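PDB 5HYZ: SCARECROW-LIKE protein 7, which probably acts as a transcription factor in plant development and abiotic stress resistance, and binds DNA in vitro through its GRAS domain. Local coordinates for residues 311-314 and 315-319; 217-220 and 221-224; 89-92 and 93-97. All blocks are in the same frame, centred on the assembly; numbering follows the deposited sequence.

Contact 1: residues 311-314 and 315-319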
ATOM      1  N   SER A 311      16.135  -2.855  21.677  1.00 15.93           N
ATOM      2  CA  SER A 311      15.935  -4.293  21.433  1.00 15.60           C
ATOM      3  C   SER A 311      16.694  -5.159  22.465  1.00 14.34           C
ATOM      4  O   SER A 311      16.163  -6.169  22.909  1.00 14.86           O
ATOM      5  CB  SER A 311      16.328  -4.619  19.962  1.00 16.34           C
ATOM      6  OG  SER A 311      17.764  -4.372  19.771  1.00 24.99           O
ATOM      7  N   SER A 312      17.899  -4.746  22.907  1.00 16.41           N
ATOM      8  CA  SER A 312      18.626  -5.552  23.921  1.00 17.62           C
ATOM      9  C   SER A 312      17.880  -5.645  25.232  1.00 15.16           C
ATOM     10  O   SER A 312      17.880  -6.676  25.899  1.00 16.00           O
ATOM     11  CB  SER A 312      20.028  -4.963  24.234  1.00 23.68           C
ATOM     12  OG  SER A 312      20.805  -4.952  23.101  1.00 39.96           O
ATOM     13  N   GLU A 313      17.252  -4.542  25.637  1.00 15.11           N
ATOM     14  CA  GLU A 313      16.451  -4.546  26.859  1.00 14.33           C
ATOM     15  C   GLU A 313      15.230  -5.435  26.742  1.00 14.40           C
ATOM     16  O   GLU A 313      14.871  -6.194  27.665  1.00 14.23           O
ATOM     17  CB  GLU A 313      16.014  -3.110  27.187  1.00 17.87           C
ATOM     18  CG  GLU A 313      15.151  -3.046  28.467  1.00 21.92           C
ATOM     19  CD  GLU A 313      15.070  -1.605  29.044  1.00 26.58           C
ATOM     20  OE1 GLU A 313      15.827  -0.684  28.564  1.00 27.66           O
ATOM     21  OE2 GLU A 313      14.241  -1.411  29.978  1.00 34.77           O
ATOM     22  N   TRP A 314      14.564  -5.348  25.589  1.00 12.62           N
ATOM     23  CA  TRP A 314      13.450  -6.259  25.353  1.00 13.37           C
ATOM     24  C   TRP A 314      13.883  -7.713  25.383  1.00 13.49           C
ATOM     25  O   TRP A 314      13.183  -8.568  25.920  1.00 14.48           O
ATOM     26  CB  TRP A 314      12.763  -5.934  24.001  1.00 10.50           C
ATOM     27  CG  TRP A 314      11.947  -4.680  24.097  1.00 10.85           C
ATOM     28  CD1 TRP A 314      12.162  -3.508  23.430  1.00 12.93           C
ATOM     29  CD2 TRP A 314      10.725  -4.498  24.861  1.00 12.11           C
ATOM     30  NE1 TRP A 314      11.156  -2.583  23.770  1.00 12.42           N
ATOM     31  CE2 TRP A 314      10.292  -3.163  24.643  1.00 12.49           C
ATOM     32  CE3 TRP A 314      10.018  -5.308  25.773  1.00 16.42           C
ATOM     33  CZ2 TRP A 314       9.148  -2.625  25.277  1.00 12.33           C
ATOM     34  CZ3 TRP A 314       8.897  -4.778  26.401  1.00 17.35           C
ATOM     35  CH2 TRP A 314       8.471  -3.457  26.140  1.00 14.32           C
ATOM     36  N   GLN A 315      15.047  -8.018  24.795  1.00 12.62           N
ATOM     37  CA  GLN A 315      15.492  -9.402  24.792  1.00 12.78           C
ATOM     38  C   GLN A 315      15.699  -9.835  26.254  1.00 13.98           C
ATOM     39  O   GLN A 315      15.298 -10.935  26.634  1.00 13.00           O
ATOM     40  CB  GLN A 315      16.784  -9.555  23.995  1.00 13.60           C
ATOM     41  CG  GLN A 315      17.411 -10.935  24.227  1.00 15.96           C
ATOM     42  CD  GLN A 315      18.818 -11.061  23.661  1.00 27.91           C
ATOM     43  OE1 GLN A 315      19.477 -10.069  23.324  1.00 26.82           O
ATOM     44  NE2 GLN A 315      19.290 -12.299  23.569  1.00 29.32           N
ATOM     45  N   THR A 316      16.300  -8.965  27.058  1.00 13.98           N
ATOM     46  CA  THR A 316      16.545  -9.340  28.475  1.00 11.32           C
ATOM     47  C   THR A 316      15.216  -9.671  29.150  1.00 14.75           C
ATOM     48  O   THR A 316      15.075 -10.671  29.866  1.00 15.22           O
ATOM     49  CB  THR A 316      17.247  -8.239  29.225  1.00 15.98           C
ATOM     50  OG1 THR A 316      18.555  -8.068  28.660  1.00 15.80           O
ATOM     51  CG2 THR A 316      17.431  -8.602  30.760  1.00 16.39           C
ATOM     52  N   LEU A 317      14.210  -8.856  28.872  1.00 15.20           N
ATOM     53  CA  LEU A 317      12.913  -9.081  29.552  1.00 15.89           C
ATOM     54  C   LEU A 317      12.228 -10.364  29.074  1.00 12.88           C
ATOM     55  O   LEU A 317      11.723 -11.174  29.838  1.00 15.99           O
ATOM     56  CB  LEU A 317      12.017  -7.888  29.278  1.00 19.66           C
ATOM     57  CG  LEU A 317      12.162  -6.678  30.147  1.00 31.35           C
ATOM     58  CD1 LEU A 317      11.504  -5.500  29.426  1.00 35.72           C
ATOM     59  CD2 LEU A 317      11.376  -7.034  31.401  1.00 33.97           C
HETATM   60  N   MSE A 318      12.245 -10.588  27.765  1.00 14.59           N
HETATM   61  CA  MSE A 318      11.608 -11.787  27.219  1.00 13.57           C
HETATM   62  C   MSE A 318      12.294 -13.046  27.779  1.00 14.87           C
HETATM   63  O   MSE A 318      11.632 -13.986  28.137  1.00 15.70           O
HETATM   64  CB  MSE A 318      11.698 -11.824  25.671  1.00 14.07           C
HETATM   65  CG  MSE A 318      11.012 -10.672  24.948  1.00 14.50           C
HETATM   66 SE   MSE A 318       9.043 -10.631  25.405  1.00 29.47          SE
HETATM   67  CE  MSE A 318       8.593 -12.277  24.521  1.00 14.52           C
ATOM     68  N   GLU A 319      13.634 -13.035  27.854  1.00 12.90           N
ATOM     69  CA  GLU A 319      14.354 -14.227  28.316  1.00 13.33           C
ATOM     70  C   GLU A 319      14.145 -14.407  29.808  1.00 14.99           C
ATOM     71  O   GLU A 319      14.070 -15.518  30.319  1.00 16.93           O
ATOM     72  CB  GLU A 319      15.835 -14.101  28.002  1.00 14.73           C
ATOM     73  CG  GLU A 319      16.003 -14.172  26.422  1.00 14.53           C
ATOM     74  CD  GLU A 319      17.446 -14.209  25.933  1.00 23.58           C
ATOM     75  OE1 GLU A 319      18.337 -13.706  26.631  1.00 30.32           O
ATOM     76  OE2 GLU A 319      17.641 -14.653  24.779  1.00 28.37           O
TER
HETATM   77  O   HOH W   1      20.063  -8.408  25.849  1.00 34.18           O
HETATM   78  O   HOH W   2      20.359  -8.106  21.987  1.00 39.47           O

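Contact 2: residues 217-220 and 221-224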
ATOM      1  N   ASP A 217       8.727   2.359  36.344  1.00 39.00           N
ATOM      2  CA  ASP A 217       9.784   2.303  37.340  1.00 41.74           C
ATOM      3  C   ASP A 217       9.922   0.840  37.784  1.00 43.91           C
ATOM      4  O   ASP A 217      11.032   0.320  37.930  1.00 47.66           O
ATOM      5  CB  ASP A 217       9.464   3.231  38.511  1.00 45.07           C
ATOM      6  CG  ASP A 217      10.618   3.335  39.502  1.00 57.73           C
ATOM      7  OD1 ASP A 217      11.772   3.571  39.068  1.00 51.12           O
ATOM      8  OD2 ASP A 217      10.367   3.169  40.719  1.00 60.63           O
ATOM      9  N   SER A 218       8.781   0.172  37.937  1.00 37.44           N
ATOM     10  CA  SER A 218       8.754  -1.269  38.187  1.00 39.86           C
ATOM     11  C   SER A 218       8.427  -2.073  36.893  1.00 40.96           C
ATOM     12  O   SER A 218       7.759  -1.544  36.001  1.00 38.30           O
ATOM     13  CB  SER A 218       7.723  -1.561  39.276  1.00 36.45           C
ATOM     14  OG  SER A 218       7.229  -2.877  39.182  1.00 39.65           O
ATOM     15  N   ASP A 219       8.883  -3.330  36.802  1.00 48.37           N
ATOM     16  CA  ASP A 219       8.579  -4.195  35.649  1.00 51.00           C
ATOM     17  C   ASP A 219       7.289  -5.015  35.835  1.00 38.37           C
ATOM     18  O   ASP A 219       6.898  -5.762  34.952  1.00 39.07           O
ATOM     19  CB  ASP A 219       9.750  -5.158  35.352  1.00 54.44           C
ATOM     20  CG  ASP A 219      10.959  -4.453  34.721  1.00 69.98           C
ATOM     21  OD1 ASP A 219      10.913  -3.205  34.629  1.00 72.37           O
ATOM     22  OD2 ASP A 219      11.959  -5.136  34.330  1.00 71.46           O
ATOM     23  N   GLU A 220       6.614  -4.848  36.961  1.00 40.24           N
ATOM     24  CA  GLU A 220       5.533  -5.753  37.329  1.00 44.00           C
ATOM     25  C   GLU A 220       4.395  -5.907  36.302  1.00 30.26           C
ATOM     26  O   GLU A 220       3.828  -6.989  36.178  1.00 28.01           O
ATOM     27  CB  GLU A 220       4.917  -5.309  38.643  1.00 37.45           C
ATOM     28  CG  GLU A 220       4.207  -3.993  38.548  1.00 43.72           C
ATOM     29  CD  GLU A 220       3.707  -3.514  39.891  1.00 61.49           C
ATOM     30  OE1 GLU A 220       4.015  -4.204  40.894  1.00 59.25           O
ATOM     31  OE2 GLU A 220       3.016  -2.462  39.931  1.00 60.75           O
ATOM     32  N   LEU A 221       4.006  -4.828  35.623  1.00 26.25           N
ATOM     33  CA  LEU A 221       2.892  -4.945  34.699  1.00 24.65           C
ATOM     34  C   LEU A 221       3.366  -5.673  33.434  1.00 21.46           C
ATOM     35  O   LEU A 221       2.596  -6.485  32.881  1.00 19.83           O
ATOM     36  CB  LEU A 221       2.311  -3.566  34.342  1.00 23.82           C
ATOM     37  CG  LEU A 221       1.686  -2.697  35.434  1.00 32.61           C
ATOM     38  CD1 LEU A 221       1.435  -1.308  34.850  1.00 31.17           C
ATOM     39  CD2 LEU A 221       0.379  -3.293  35.946  1.00 33.57           C
ATOM     40  N   VAL A 222       4.599  -5.388  32.981  1.00 20.90           N
ATOM     41  CA  VAL A 222       5.057  -6.055  31.739  1.00 23.86           C
ATOM     42  C   VAL A 222       5.344  -7.517  32.098  1.00 23.16           C
ATOM     43  O   VAL A 222       5.033  -8.437  31.353  1.00 18.67           O
ATOM     44  CB  VAL A 222       6.309  -5.329  31.036  1.00 28.74           C
ATOM     45  CG1 VAL A 222       7.462  -5.118  31.977  1.00 36.03           C
ATOM     46  CG2 VAL A 222       6.807  -6.153  29.820  1.00 29.41           C
ATOM     47  N   ARG A 223       5.860  -7.758  33.299  1.00 24.05           N
ATOM     48  CA  ARG A 223       6.031  -9.139  33.725  1.00 21.84           C
ATOM     49  C   ARG A 223       4.745  -9.917  33.798  1.00 18.97           C
ATOM     50  O   ARG A 223       4.709 -11.086  33.395  1.00 20.76           O
ATOM     51  CB  ARG A 223       6.702  -9.198  35.103  1.00 30.37           C
ATOM     52  CG  ARG A 223       6.768 -10.599  35.637  1.00 30.62           C
ATOM     53  CD  ARG A 223       7.823 -10.690  36.690  1.00 37.63           C
ATOM     54  NE  ARG A 223       8.960  -9.801  36.401  1.00 45.11           N
ATOM     55  CZ  ARG A 223      10.131 -10.197  35.897  1.00 36.63           C
ATOM     56  NH1 ARG A 223      10.342 -11.494  35.597  1.00 37.26           N
ATOM     57  NH2 ARG A 223      11.090  -9.290  35.710  1.00 31.60           N
ATOM     58  N   ARG A 224       3.697  -9.287  34.319  1.00 18.88           N
ATOM     59  CA  ARG A 224       2.440  -9.975  34.560  1.00 23.10           C
ATOM     60  C   ARG A 224       1.878 -10.360  33.205  1.00 21.19           C
ATOM     61  O   ARG A 224       1.413 -11.504  33.048  1.00 17.00           O
ATOM     62  CB  ARG A 224       1.421  -9.113  35.355  1.00 21.09           C
ATOM     63  CG  ARG A 224       0.097  -9.858  35.732  1.00 24.20           C
ATOM     64  CD  ARG A 224      -0.875  -8.987  36.544  1.00 31.99           C
ATOM     65  NE  ARG A 224      -2.069  -9.732  36.999  1.00 33.78           N
ATOM     66  CZ  ARG A 224      -3.036 -10.196  36.185  1.00 40.97           C
ATOM     67  NH1 ARG A 224      -2.996 -10.004  34.837  1.00 26.73           N
ATOM     68  NH2 ARG A 224      -4.065 -10.864  36.722  1.00 35.91           N
TER
HETATM   69  O   HOH W   3       5.676  -2.473  34.595  1.00 33.55           O

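Contact 3: residues 89-92 and 93-97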
ATOM      1  N   TYR A  89       5.677   2.101   8.470  1.00 18.11           N
ATOM      2  CA  TYR A  89       5.896   1.525   9.805  1.00 19.16           C
ATOM      3  C   TYR A  89       4.902   0.438  10.201  1.00 13.39           C
ATOM      4  O   TYR A  89       5.326  -0.695  10.518  1.00 14.05           O
ATOM      5  CB  TYR A  89       5.903   2.647  10.880  1.00 19.58           C
ATOM      6  CG  TYR A  89       6.965   3.722  10.596  1.00 20.86           C
ATOM      7  CD1 TYR A  89       8.303   3.392  10.521  1.00 27.20           C
ATOM      8  CD2 TYR A  89       6.608   5.054  10.404  1.00 23.97           C
ATOM      9  CE1 TYR A  89       9.284   4.359  10.223  1.00 25.15           C
ATOM     10  CE2 TYR A  89       7.583   6.039  10.123  1.00 22.25           C
ATOM     11  CZ  TYR A  89       8.897   5.686  10.036  1.00 19.19           C
ATOM     12  OH  TYR A  89       9.883   6.632   9.773  1.00 24.66           O
ATOM     13  N   SER A  90       3.600   0.728  10.180  1.00 19.23           N
ATOM     14  CA  SER A  90       2.662  -0.269  10.661  1.00 21.42           C
ATOM     15  C   SER A  90       2.569  -1.452   9.698  1.00 17.90           C
ATOM     16  O   SER A  90       2.439  -2.596  10.129  1.00 15.70           O
ATOM     17  CB  SER A  90       1.250   0.340  10.930  1.00 24.65           C
ATOM     18  OG  SER A  90       0.656   0.769   9.701  1.00 36.90           O
ATOM     19  N   LYS A  91       2.677  -1.218   8.397  1.00 13.73           N
ATOM     20  CA  LYS A  91       2.576  -2.310   7.484  1.00 14.53           C
ATOM     21  C   LYS A  91       3.781  -3.238   7.654  1.00 13.73           C
ATOM     22  O   LYS A  91       3.649  -4.468   7.615  1.00 12.60           O
ATOM     23  CB  LYS A  91       2.459  -1.795   6.015  1.00 19.29           C
ATOM     24  CG  LYS A  91       2.081  -2.919   5.038  1.00 30.34           C
ATOM     25  CD  LYS A  91       1.354  -2.426   3.773  1.00 42.02           C
ATOM     26  CE  LYS A  91       0.811  -3.599   2.918  1.00 46.64           C
ATOM     27  NZ  LYS A  91       1.078  -3.458   1.425  1.00 47.02           N
ATOM     28  N   PHE A  92       4.966  -2.636   7.795  1.00 12.57           N
ATOM     29  CA  PHE A  92       6.176  -3.427   8.041  1.00 12.80           C
ATOM     30  C   PHE A  92       5.998  -4.340   9.241  1.00 12.49           C
ATOM     31  O   PHE A  92       6.264  -5.540   9.259  1.00 11.97           O
ATOM     32  CB  PHE A  92       7.340  -2.501   8.323  1.00 10.59           C
ATOM     33  CG  PHE A  92       8.533  -3.225   8.914  1.00 14.36           C
ATOM     34  CD1 PHE A  92       9.322  -4.063   8.124  1.00 16.42           C
ATOM     35  CD2 PHE A  92       8.847  -3.054  10.245  1.00 12.58           C
ATOM     36  CE1 PHE A  92      10.400  -4.742   8.688  1.00 19.36           C
ATOM     37  CE2 PHE A  92       9.940  -3.765  10.821  1.00 12.23           C
ATOM     38  CZ  PHE A  92      10.690  -4.587  10.043  1.00 16.66           C
ATOM     39  N   ALA A  93       5.524  -3.700  10.287  1.00 10.41           N
ATOM     40  CA  ALA A  93       5.404  -4.481  11.525  1.00 13.24           C
ATOM     41  C   ALA A  93       4.389  -5.627  11.381  1.00  9.75           C
ATOM     42  O   ALA A  93       4.658  -6.817  11.676  1.00 12.61           O
ATOM     43  CB  ALA A  93       4.979  -3.508  12.634  1.00 15.89           C
ATOM     44  N   HIS A  94       3.197  -5.280  10.917  1.00 12.12           N
ATOM     45  CA  HIS A  94       2.157  -6.324  10.726  1.00 12.97           C
ATOM     46  C   HIS A  94       2.538  -7.458   9.818  1.00 13.60           C
ATOM     47  O   HIS A  94       2.286  -8.609  10.105  1.00 12.61           O
ATOM     48  CB  HIS A  94       0.880  -5.689  10.115  1.00 18.45           C
ATOM     49  CG  HIS A  94       0.243  -4.712  11.024  1.00 19.34           C
ATOM     50  ND1 HIS A  94      -0.703  -3.794  10.591  1.00 23.27           N
ATOM     51  CD2 HIS A  94       0.406  -4.502  12.355  1.00 22.45           C
ATOM     52  CE1 HIS A  94      -1.093  -3.065  11.626  1.00 22.23           C
ATOM     53  NE2 HIS A  94      -0.442  -3.479  12.705  1.00 25.26           N
ATOM     54  N   LEU A  95       3.039  -7.114   8.649  1.00 11.43           N
ATOM     55  CA  LEU A  95       3.394  -8.184   7.721  1.00 12.25           C
ATOM     56  C   LEU A  95       4.536  -9.046   8.234  1.00 11.78           C
ATOM     57  O   LEU A  95       4.529 -10.251   8.022  1.00 13.26           O
ATOM     58  CB  LEU A  95       3.761  -7.618   6.324  1.00 16.74           C
ATOM     59  CG  LEU A  95       2.521  -7.006   5.666  1.00 19.83           C
ATOM     60  CD1 LEU A  95       2.762  -6.644   4.205  1.00 28.59           C
ATOM     61  CD2 LEU A  95       1.145  -7.798   5.815  1.00 25.45           C
ATOM     62  N   THR A  96       5.514  -8.444   8.933  1.00 12.38           N
ATOM     63  CA  THR A  96       6.608  -9.263   9.409  1.00 13.92           C
ATOM     64  C   THR A  96       6.136 -10.196  10.579  1.00 12.15           C
ATOM     65  O   THR A  96       6.460 -11.411  10.609  1.00 12.14           O
ATOM     66  CB  THR A  96       7.775  -8.368   9.880  1.00 15.49           C
ATOM     67  OG1 THR A  96       8.146  -7.546   8.781  1.00 12.83           O
ATOM     68  CG2 THR A  96       8.986  -9.199  10.282  1.00 14.67           C
ATOM     69  N   ALA A  97       5.345  -9.638  11.474  1.00 11.84           N
ATOM     70  CA  ALA A  97       4.722 -10.454  12.511  1.00 13.36           C
ATOM     71  C   ALA A  97       3.857 -11.599  11.906  1.00 12.75           C
ATOM     72  O   ALA A  97       3.926 -12.760  12.348  1.00 12.13           O
ATOM     73  CB  ALA A  97       3.873  -9.564  13.411  1.00 11.59           C
TER

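Contact 1: residues 311-314 and 315-319
Trp314 O accepts from Met318 N at 2.9 Å, an i to i+4 bond of helix 311-320. The N-H of Met318 points almost straight at the oxygen, at 168°. Ser311, Ser312 and Glu313 receive the amides of Gln315, Thr316 and Leu317 in the same way. Gln315 works with both ends of its side-chain amide, which meets solvent. OE1 accepts a hydrogen bond from each of two waters, one of which also donates to Ser312 O. NE2 gives a nearly straight bond to Glu319 OE2, 3.1 Å away; the acceptor lies in the amide plane of Gln315, but the amide comes from above the carboxylate plane. Glutamine suits this place because one flat group can accept and donate at once.

Apolar packing is carried by Trp314, Leu317 and Met318. Leu317 lays CD1 obliquely against the six-membered ring of Trp314, 3.9 Å from CE3. In selenomethionine Met318, CG swings to the side of the backbone N (chi1 -61°) and lies against Trp314 O, before bends at chi2 and chi3 carry the selenium away.

In this part of the predicted SAW region, Gln315 and Met318 touch Trp374 of strand 366-374, and Ser311 and Gln315 meet Phe358 on strand 358-363. Trp314 packs on Leu239 and Glu241 of strand 236-242, where the parallel strands of the sheet give way to antiparallel ones.

Contact 2: residues 217-220 and 221-224
Asp219 O receives Arg223 N at 2.8 Å, with an N-H angle of 170°, in the first turn of helix 220-231. The next bond, from Arg224 N to Glu220 O, is less direct: at 3.0 Å the donor stands 38° out of the carbonyl plane. Beside the first bond Val222 turns CG1 in between its backbone N and carbonyl carbon (chi1 53°), which sets this methyl 3.1 Å from Asp219 O and 4.1 Å from Asp219 CB. A branched valine can thus press one methyl on the turn while its side chain also packs on Leu211.

The start of the helix is set by Ser218, an N-cap whose OG accepts from Glu220 N at 3.0 Å. Serine suits the place because its short side chain brings an acceptor back to an amide that has no preceding turn to bond to. A water bridges the same junction, donating to Ser218 O and accepting from Leu221 N, and so serves a second amide of the first turn.

Asp219 and Arg223 carry opposite charges and probably attract weakly, but form no salt bridge, OD2 of Asp219 and NH2 of Arg223 being 4.5 Å apart. Asp219 OD1 instead forms a salt bridge with Arg248. In this part of the predicted PFYRE region, acidic Asp219 and Glu220 at the N-terminal end would be expected to suit the helix dipole, whereas the arginines direct their charge outward, Arg223 to a cation-pi contact with Trp320 and Arg224 to a hydrogen bond with Leu190 O.

Contact 3: residues 89-92 and 93-97
Phe92 and Thr96 meet on the buried side of helix 89-104, in the predicted VHIID region of a GRAS domain whose core is a Rossmann-like fold of parallel strands and helices. Phe92 O is gripped twice by the same residue: Thr96 N reaches it at 3.0 Å and Thr96 OG1 at 2.8 Å, from opposite faces of the carbonyl plane. The hydroxyl gets there because OG1 lies anti to its own carbonyl carbon (chi1 -57°), which turns it back along the helix. Threonine suits a buried helix position in this way, since its polar atom is satisfied by the preceding turn. OG1 also stands over one face of the Phe92 ring, 3.6 Å from CE1. Both residues pack on Val371 of strand 366-374, while the small side chain of Ala93 fits against Met208 of strand 202-208.

A second close fit involves a flat group. Ser90 O lies over one face of the His94 ring, 3.2 Å from its plane and offset toward the rim; the same oxygen also accepts the hydrogen bond of His94 N. This side of the helix faces Tyr80 of helix 74-86 and Ile122 and Gln123 of helix 122-132.

The outer side is looser. Lys91, exposed, crosses Leu95 at a slant, touching it with CG and CE, the aliphatic part of a lysine being well able to meet a leucine. Its amino group reaches the subunit boundary, near Lys91 NZ of the second subunit, an approach of like charges that would be expected to be mildly unfavourable. Across the pair itself, Lys91 CE comes to 3.8 Å from Leu95 CD1.

Contacts 1 and 2 are direct neighbours, their centres 13 Å apart, although they belong to the predicted SAW and PFYRE regions respectively. Leu317 CD2 lies 3.5 Å from Asp219 OD2, and Trp314 CZ3 is 4.2 Å from Val222 CG2, so helix 311-320 packs on the start of helix 220-231. Contact 3, in the predicted VHIID region, stands apart: its nearest atoms are about 11 Å from contact 1 and about 17 Å from contact 2. Strand 366-374 links it indirectly to contact 1, since residues of 89-97 pack on Leu368, Leu369 and Val371 whereas 315-319 touches Trp374. Of the three, only contact 3 is in reach of the second subunit, through Lys91.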